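Local structure of EtuB protein (Clostridium kluyveri DSM 555, 3IO0) at residues A[120-134]-A[141-153]. The protein is a trimeric shell protein with two tandem microcompartment domains, probably helping to build the bacterial microcompartment associated with ethanol utilisation. Residues are numbered along the deposited sequence; the frame is centred on the assembly and turned at random.
Sequences GHLEVQYTARASLIF and PSGQAFGIMHAAP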
ATOM      1  N   GLY A 120       5.748  15.290   1.734  1.00 53.14           N
ATOM      2  CA  GLY A 120       6.335  14.123   2.372  1.00 52.08           C
ATOM      3  C   GLY A 120       6.652  14.339   3.827  1.00 51.45           C
ATOM      4  O   GLY A 120       5.899  14.992   4.537  1.00 51.54           O
ATOM      5  N   HIS A 121       7.772  13.786   4.271  1.00 50.82           N
ATOM      6  CA  HIS A 121       8.150  13.841   5.671  1.00 50.43           C
ATOM      7  C   HIS A 121       9.623  13.511   5.869  1.00 50.56           C
ATOM      8  O   HIS A 121      10.284  13.000   4.962  1.00 50.66           O
ATOM      9  CB  HIS A 121       7.296  12.871   6.480  1.00 50.20           C
ATOM     10  CG  HIS A 121       7.278  11.476   5.933  1.00 49.81           C
ATOM     11  ND1 HIS A 121       8.329  10.597   6.093  1.00 49.32           N
ATOM     12  CD2 HIS A 121       6.333  10.804   5.234  1.00 49.68           C
ATOM     13  CE1 HIS A 121       8.037   9.448   5.517  1.00 48.61           C
ATOM     14  NE2 HIS A 121       6.831   9.547   4.988  1.00 49.76           N
ATOM     15  N   LEU A 122      10.127  13.808   7.058  1.00 50.52           N
ATOM     16  CA  LEU A 122      11.461  13.407   7.456  1.00 50.97           C
ATOM     17  C   LEU A 122      11.387  12.855   8.873  1.00 51.33           C
ATOM     18  O   LEU A 122      10.625  13.364   9.694  1.00 51.59           O
ATOM     19  CB  LEU A 122      12.401  14.604   7.409  1.00 50.96           C
ATOM     20  CG  LEU A 122      13.834  14.359   7.893  1.00 51.64           C
ATOM     21  CD1 LEU A 122      14.648  13.644   6.843  1.00 51.97           C
ATOM     22  CD2 LEU A 122      14.507  15.659   8.259  1.00 52.71           C
ATOM     23  N   GLU A 123      12.148  11.803   9.155  1.00 51.51           N
ATOM     24  CA  GLU A 123      12.177  11.244  10.497  1.00 52.23           C
ATOM     25  C   GLU A 123      13.539  10.675  10.802  1.00 52.50           C
ATOM     26  O   GLU A 123      14.091   9.871  10.042  1.00 52.80           O
ATOM     27  CB  GLU A 123      11.108  10.170  10.702  1.00 52.03           C
ATOM     28  CG  GLU A 123      11.113   9.545  12.105  1.00 52.69           C
ATOM     29  CD  GLU A 123       9.960   8.576  12.344  1.00 53.47           C
ATOM     30  OE1 GLU A 123       9.359   8.099  11.358  1.00 56.11           O
ATOM     31  OE2 GLU A 123       9.641   8.295  13.524  1.00 55.52           O
ATOM     32  N   VAL A 124      14.076  11.105  11.934  1.00 52.74           N
ATOM     33  CA  VAL A 124      15.363  10.641  12.390  1.00 52.78           C
ATOM     34  C   VAL A 124      15.221  10.281  13.865  1.00 52.90           C
ATOM     35  O   VAL A 124      14.849  11.127  14.675  1.00 53.16           O
ATOM     36  CB  VAL A 124      16.439  11.720  12.179  1.00 52.71           C
ATOM     37  CG1 VAL A 124      17.803  11.143  12.409  1.00 53.28           C
ATOM     38  CG2 VAL A 124      16.376  12.268  10.767  1.00 52.57           C
ATOM     39  N   GLN A 125      15.488   9.021  14.196  1.00 52.81           N
ATOM     40  CA  GLN A 125      15.369   8.527  15.561  1.00 52.95           C
ATOM     41  C   GLN A 125      16.708   8.035  16.070  1.00 53.01           C
ATOM     42  O   GLN A 125      17.558   7.598  15.290  1.00 53.01           O
ATOM     43  CB  GLN A 125      14.358   7.379  15.645  1.00 53.08           C
ATOM     44  CG  GLN A 125      12.901   7.761  15.354  1.00 53.99           C
ATOM     45  CD  GLN A 125      12.280   8.683  16.399  1.00 54.81           C
ATOM     46  OE1 GLN A 125      12.893   9.001  17.430  1.00 55.94           O
ATOM     47  NE2 GLN A 125      11.048   9.114  16.134  1.00 53.73           N
ATOM     48  N   TYR A 126      16.881   8.092  17.388  1.00 53.13           N
ATOM     49  CA  TYR A 126      18.118   7.661  18.037  1.00 53.01           C
ATOM     50  C   TYR A 126      17.829   6.886  19.314  1.00 52.83           C
ATOM     51  O   TYR A 126      16.868   7.194  20.019  1.00 53.32           O
ATOM     52  CB  TYR A 126      19.001   8.872  18.362  1.00 53.12           C
ATOM     53  CG  TYR A 126      20.186   8.544  19.250  1.00 53.51           C
ATOM     54  CD1 TYR A 126      21.281   7.846  18.748  1.00 53.33           C
ATOM     55  CD2 TYR A 126      20.208   8.923  20.597  1.00 53.25           C
ATOM     56  CE1 TYR A 126      22.361   7.530  19.557  1.00 53.19           C
ATOM     57  CE2 TYR A 126      21.288   8.610  21.410  1.00 52.78           C
ATOM     58  CZ  TYR A 126      22.360   7.913  20.880  1.00 53.01           C
ATOM     59  OH  TYR A 126      23.445   7.596  21.659  1.00 53.45           O
ATOM     60  N   THR A 127      18.656   5.883  19.595  1.00 52.33           N
ATOM     61  CA  THR A 127      18.669   5.199  20.888  1.00 52.13           C
ATOM     62  C   THR A 127      20.123   4.902  21.244  1.00 52.21           C
ATOM     63  O   THR A 127      20.955   4.715  20.346  1.00 52.61           O
ATOM     64  CB  THR A 127      17.851   3.889  20.861  1.00 52.10           C
ATOM     65  OG1 THR A 127      18.144   3.088  22.013  1.00 51.65           O
ATOM     66  CG2 THR A 127      18.161   3.084  19.619  1.00 52.34           C
ATOM     67  N   ALA A 128      20.430   4.871  22.542  1.00 51.62           N
ATOM     68  CA  ALA A 128      21.787   4.582  23.001  1.00 50.84           C
ATOM     69  C   ALA A 128      22.019   3.092  23.316  1.00 50.59           C
ATOM     70  O   ALA A 128      23.158   2.625  23.281  1.00 50.81           O
ATOM     71  CB  ALA A 128      22.134   5.452  24.181  1.00 50.52           C
ATOM     72  N   ARG A 129      20.954   2.364  23.649  1.00 50.08           N
ATOM     73  CA  ARG A 129      20.992   0.900  23.743  1.00 50.13           C
ATOM     74  C   ARG A 129      19.823   0.404  22.943  1.00 50.04           C
ATOM     75  O   ARG A 129      18.677   0.501  23.399  1.00 50.73           O
ATOM     76  CB  ARG A 129      20.808   0.350  25.173  1.00 50.04           C
ATOM     77  CG  ARG A 129      21.866   0.730  26.198  1.00 51.49           C
ATOM     78  CD  ARG A 129      22.534  -0.496  26.854  1.00 52.06           C
ATOM     79  NE  ARG A 129      21.625  -1.560  27.308  1.00 50.47           N
ATOM     80  CZ  ARG A 129      22.048  -2.742  27.767  1.00 50.52           C
ATOM     81  NH1 ARG A 129      23.344  -3.015  27.818  1.00 49.45           N
ATOM     82  NH2 ARG A 129      21.189  -3.668  28.168  1.00 51.27           N
ATOM     83  N   ALA A 130      20.076  -0.115  21.750  1.00 49.44           N
ATOM     84  CA  ALA A 130      19.012  -0.778  21.036  1.00 48.78           C
ATOM     85  C   ALA A 130      18.763  -2.088  21.770  1.00 48.50           C
ATOM     86  O   ALA A 130      19.715  -2.755  22.170  1.00 48.49           O
ATOM     87  CB  ALA A 130      19.406  -1.021  19.615  1.00 48.60           C
ATOM     88  N   SER A 131      17.498  -2.435  21.999  1.00 48.17           N
ATOM     89  CA  SER A 131      17.203  -3.785  22.462  1.00 48.11           C
ATOM     90  C   SER A 131      16.144  -4.518  21.619  1.00 47.94           C
ATOM     91  O   SER A 131      16.009  -4.264  20.422  1.00 47.99           O
ATOM     92  CB  SER A 131      16.963  -3.841  23.990  1.00 48.37           C
ATOM     93  OG  SER A 131      15.594  -3.821  24.335  1.00 47.96           O
ATOM     94  N   LEU A 132      15.413  -5.431  22.251  1.00 47.77           N
ATOM     95  CA  LEU A 132      14.578  -6.416  21.564  1.00 47.39           C
ATOM     96  C   LEU A 132      13.783  -5.935  20.354  1.00 47.26           C
ATOM     97  O   LEU A 132      13.678  -6.669  19.364  1.00 47.24           O
ATOM     98  CB  LEU A 132      13.641  -7.084  22.554  1.00 47.45           C
ATOM     99  CG  LEU A 132      14.333  -7.898  23.634  1.00 47.70           C
ATOM    100  CD1 LEU A 132      13.424  -8.005  24.840  1.00 48.89           C
ATOM    101  CD2 LEU A 132      14.673  -9.266  23.092  1.00 49.02           C
ATOM    102  N   ILE A 133      13.219  -4.728  20.420  1.00 46.89           N
ATOM    103  CA  ILE A 133      12.452  -4.224  19.281  1.00 46.69           C
ATOM    104  C   ILE A 133      13.317  -4.153  18.021  1.00 46.79           C
ATOM    105  O   ILE A 133      13.020  -4.831  17.028  1.00 46.95           O
ATOM    106  CB  ILE A 133      11.776  -2.872  19.554  1.00 46.57           C
ATOM    107  CG1 ILE A 133      10.638  -3.049  20.559  1.00 46.72           C
ATOM    108  CG2 ILE A 133      11.230  -2.263  18.254  1.00 46.04           C
ATOM    109  CD1 ILE A 133       9.388  -3.714  19.994  1.00 46.21           C
ATOM    110  N   PHE A 134      14.396  -3.371  18.079  1.00 46.45           N
ATOM    111  CA  PHE A 134      15.216  -3.115  16.907  1.00 46.11           C
ATOM    112  C   PHE A 134      16.065  -4.302  16.533  1.00 46.34           C
ATOM    113  O   PHE A 134      16.508  -4.418  15.389  1.00 46.35           O
ATOM    114  CB  PHE A 134      16.073  -1.878  17.113  1.00 45.99           C
ATOM    115  CG  PHE A 134      15.277  -0.657  17.426  1.00 45.66           C
ATOM    116  CD1 PHE A 134      14.291  -0.217  16.550  1.00 45.46           C
ATOM    117  CD2 PHE A 134      15.492   0.045  18.607  1.00 45.54           C
ATOM    118  CE1 PHE A 134      13.533   0.907  16.840  1.00 45.72           C
ATOM    119  CE2 PHE A 134      14.745   1.182  18.906  1.00 45.81           C
ATOM    120  CZ  PHE A 134      13.762   1.616  18.021  1.00 45.87           C
ATOM    121  N   PRO A 141      22.564  -4.306  16.037  1.00 46.43           N
ATOM    122  CA  PRO A 141      23.538  -4.814  16.999  1.00 46.78           C
ATOM    123  C   PRO A 141      23.064  -4.480  18.408  1.00 47.25           C
ATOM    124  O   PRO A 141      22.874  -3.298  18.748  1.00 47.52           O
ATOM    125  CB  PRO A 141      24.816  -4.047  16.646  1.00 46.65           C
ATOM    126  CG  PRO A 141      24.661  -3.683  15.229  1.00 46.16           C
ATOM    127  CD  PRO A 141      23.199  -3.442  15.024  1.00 46.43           C
ATOM    128  N   SER A 142      22.841  -5.538  19.184  1.00 47.57           N
ATOM    129  CA  SER A 142      22.274  -5.472  20.521  1.00 47.98           C
ATOM    130  C   SER A 142      23.111  -4.610  21.466  1.00 48.50           C
ATOM    131  O   SER A 142      24.352  -4.684  21.466  1.00 48.88           O
ATOM    132  CB  SER A 142      22.169  -6.895  21.063  1.00 47.76           C
ATOM    133  OG  SER A 142      21.708  -6.911  22.398  1.00 48.93           O
ATOM    134  N   GLY A 143      22.433  -3.783  22.260  1.00 48.80           N
ATOM    135  CA  GLY A 143      23.095  -2.975  23.289  1.00 49.09           C
ATOM    136  C   GLY A 143      23.853  -1.770  22.762  1.00 49.31           C
ATOM    137  O   GLY A 143      24.251  -0.898  23.526  1.00 49.58           O
ATOM    138  N   GLN A 144      24.041  -1.711  21.453  1.00 49.57           N
ATOM    139  CA  GLN A 144      24.784  -0.630  20.823  1.00 49.96           C
ATOM    140  C   GLN A 144      23.873   0.539  20.496  1.00 49.77           C
ATOM    141  O   GLN A 144      22.663   0.366  20.428  1.00 50.01           O
ATOM    142  CB  GLN A 144      25.459  -1.157  19.553  1.00 50.49           C
ATOM    143  CG  GLN A 144      26.444  -2.306  19.817  1.00 51.59           C
ATOM    144  CD  GLN A 144      27.341  -2.005  21.004  1.00 53.63           C
ATOM    145  OE1 GLN A 144      27.281  -2.694  22.020  1.00 54.45           O
ATOM    146  NE2 GLN A 144      28.145  -0.939  20.899  1.00 54.49           N
ATOM    147  N   ALA A 145      24.445   1.727  20.300  1.00 49.57           N
ATOM    148  CA  ALA A 145      23.667   2.883  19.846  1.00 49.43           C
ATOM    149  C   ALA A 145      23.075   2.574  18.469  1.00 49.64           C
ATOM    150  O   ALA A 145      23.626   1.760  17.717  1.00 50.05           O
ATOM    151  CB  ALA A 145      24.528   4.126  19.787  1.00 49.20           C
ATOM    152  N   PHE A 146      21.963   3.220  18.134  1.00 49.50           N
ATOM    153  CA  PHE A 146      21.227   2.868  16.926  1.00 49.30           C
ATOM    154  C   PHE A 146      20.520   4.081  16.345  1.00 49.53           C
ATOM    155  O   PHE A 146      19.970   4.896  17.093  1.00 49.68           O
ATOM    156  CB  PHE A 146      20.218   1.766  17.261  1.00 49.09           C
ATOM    157  CG  PHE A 146      19.592   1.119  16.068  1.00 48.55           C
ATOM    158  CD1 PHE A 146      20.358   0.396  15.168  1.00 48.38           C
ATOM    159  CD2 PHE A 146      18.220   1.204  15.863  1.00 48.98           C
ATOM    160  CE1 PHE A 146      19.772  -0.210  14.067  1.00 48.68           C
ATOM    161  CE2 PHE A 146      17.615   0.599  14.760  1.00 48.89           C
ATOM    162  CZ  PHE A 146      18.393  -0.110  13.865  1.00 48.94           C
ATOM    163  N   GLY A 147      20.535   4.199  15.018  1.00 49.51           N
ATOM    164  CA  GLY A 147      19.854   5.299  14.335  1.00 49.73           C
ATOM    165  C   GLY A 147      18.879   4.848  13.257  1.00 49.89           C
ATOM    166  O   GLY A 147      19.129   3.843  12.578  1.00 50.33           O
ATOM    167  N   ILE A 148      17.774   5.585  13.098  1.00 49.44           N
ATOM    168  CA  ILE A 148      16.801   5.307  12.041  1.00 49.29           C
ATOM    169  C   ILE A 148      16.476   6.554  11.209  1.00 49.76           C
ATOM    170  O   ILE A 148      16.151   7.611  11.751  1.00 50.19           O
ATOM    171  CB  ILE A 148      15.505   4.706  12.600  1.00 49.17           C
ATOM    172  CG1 ILE A 148      15.805   3.426  13.376  1.00 48.51           C
ATOM    173  CG2 ILE A 148      14.492   4.443  11.475  1.00 48.83           C
ATOM    174  CD1 ILE A 148      14.675   2.990  14.255  1.00 47.70           C
ATOM    175  N   MET A 149      16.555   6.411   9.891  1.00 49.81           N
ATOM    176  CA  MET A 149      16.407   7.517   8.960  1.00 49.80           C
ATOM    177  C   MET A 149      15.413   7.146   7.899  1.00 49.74           C
ATOM    178  O   MET A 149      15.460   6.029   7.375  1.00 50.17           O
ATOM    179  CB  MET A 149      17.705   7.701   8.196  1.00 50.01           C
ATOM    180  CG  MET A 149      18.661   8.681   8.755  1.00 50.39           C
ATOM    181  SD  MET A 149      20.271   8.180   8.155  1.00 49.90           S
ATOM    182  CE  MET A 149      20.703   7.041   9.459  1.00 49.69           C
ATOM    183  N   HIS A 150      14.551   8.092   7.541  1.00 49.04           N
ATOM    184  CA  HIS A 150      13.859   8.018   6.272  1.00 48.57           C
ATOM    185  C   HIS A 150      13.238   9.348   5.922  1.00 48.36           C
ATOM    186  O   HIS A 150      13.035  10.198   6.790  1.00 48.47           O
ATOM    187  CB  HIS A 150      12.812   6.905   6.261  1.00 48.68           C
ATOM    188  CG  HIS A 150      11.742   7.082   7.281  1.00 49.22           C
ATOM    189  ND1 HIS A 150      10.678   7.939   7.100  1.00 50.79           N
ATOM    190  CD2 HIS A 150      11.568   6.518   8.496  1.00 50.14           C
ATOM    191  CE1 HIS A 150       9.894   7.895   8.162  1.00 51.13           C
ATOM    192  NE2 HIS A 150      10.416   7.045   9.027  1.00 51.13           N
ATOM    193  N   ALA A 151      12.971   9.533   4.636  1.00 48.00           N
ATOM    194  CA  ALA A 151      12.230  10.687   4.160  1.00 47.61           C
ATOM    195  C   ALA A 151      11.418  10.312   2.916  1.00 47.49           C
ATOM    196  O   ALA A 151      11.779   9.378   2.175  1.00 47.39           O
ATOM    197  CB  ALA A 151      13.164  11.833   3.872  1.00 47.40           C
ATOM    198  N   ALA A 152      10.309  11.025   2.720  1.00 46.90           N
ATOM    199  CA  ALA A 152       9.452  10.854   1.563  1.00 46.39           C
ATOM    200  C   ALA A 152       9.354  12.200   0.883  1.00 46.34           C
ATOM    201  O   ALA A 152       9.278  13.217   1.563  1.00 46.59           O
ATOM    202  CB  ALA A 152       8.079  10.384   1.981  1.00 46.24           C
ATOM    203  N   PRO A 153       9.346  12.222  -0.458  1.00 46.21           N
ATOM    204  CA  PRO A 153       9.449  11.074  -1.342  1.00 46.19           C
ATOM    205  C   PRO A 153      10.832  10.474  -1.260  1.00 46.36           C
ATOM    206  O   PRO A 153      11.779  11.148  -0.828  1.00 46.56           O
ATOM    207  CB  PRO A 153       9.214  11.676  -2.726  1.00 46.25           C
ATOM    208  CG  PRO A 153       9.626  13.077  -2.596  1.00 46.38           C
ATOM    209  CD  PRO A 153       9.220  13.476  -1.215  1.00 46.21           C
TER
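Four antiparallel hydrogen-bonded pairs, His121-Ala152, Glu123-His150, Gln125-Ile148 and Thr127-Phe146, join strands 120-127 and 145-152, whose axes run at 172°. Each pair exchanges two N-H...O=C bonds, and CA-H...O contacts such as Val124 CA to Ile148 O (3.2 Å) fill the intervals. Past the strands the pairing is resumed by Ala130, whose N reaches Gln144 O and whose O accepts Gly143 N, both at 2.9 Å; this fastens the type II turn 141-144 to the loop before helix 132-138.

Polar side chains meet at the His150 ring. With CG anti to the backbone N (chi1 180°) and the chain extended, Glu123 brings OE1 to 2.8 Å from His150 NE2, but the N-H...O angle of 128° marks a weak bond. The other oxygen, OE2, takes Gln125 NE2 on its anti lone pair; that nitrogen also bonds to Tyr110 O. His121 and His150 meet rim to rim, while Ala152 CB makes a CH-pi contact over one His121 face, 3.6 Å from the centroid.

Apolar packing gathers around Phe146: Ala130 CB (3.7 Å) and Thr127 CG2 approach Phe146 CB, the Phe134 and Phe146 rings lie oblique, and Phe134 CE1 reaches Ile148 CD1 at 3.5 Å.

Within the second BMC domain's five-stranded sheet, helix 197-217 covers Leu122, Val124 and Met149; on the other face, helix 50-61 packs on Glu123 and Thr127 and also meets Phe134, while strands 114-117 and 189-195 flank the pair.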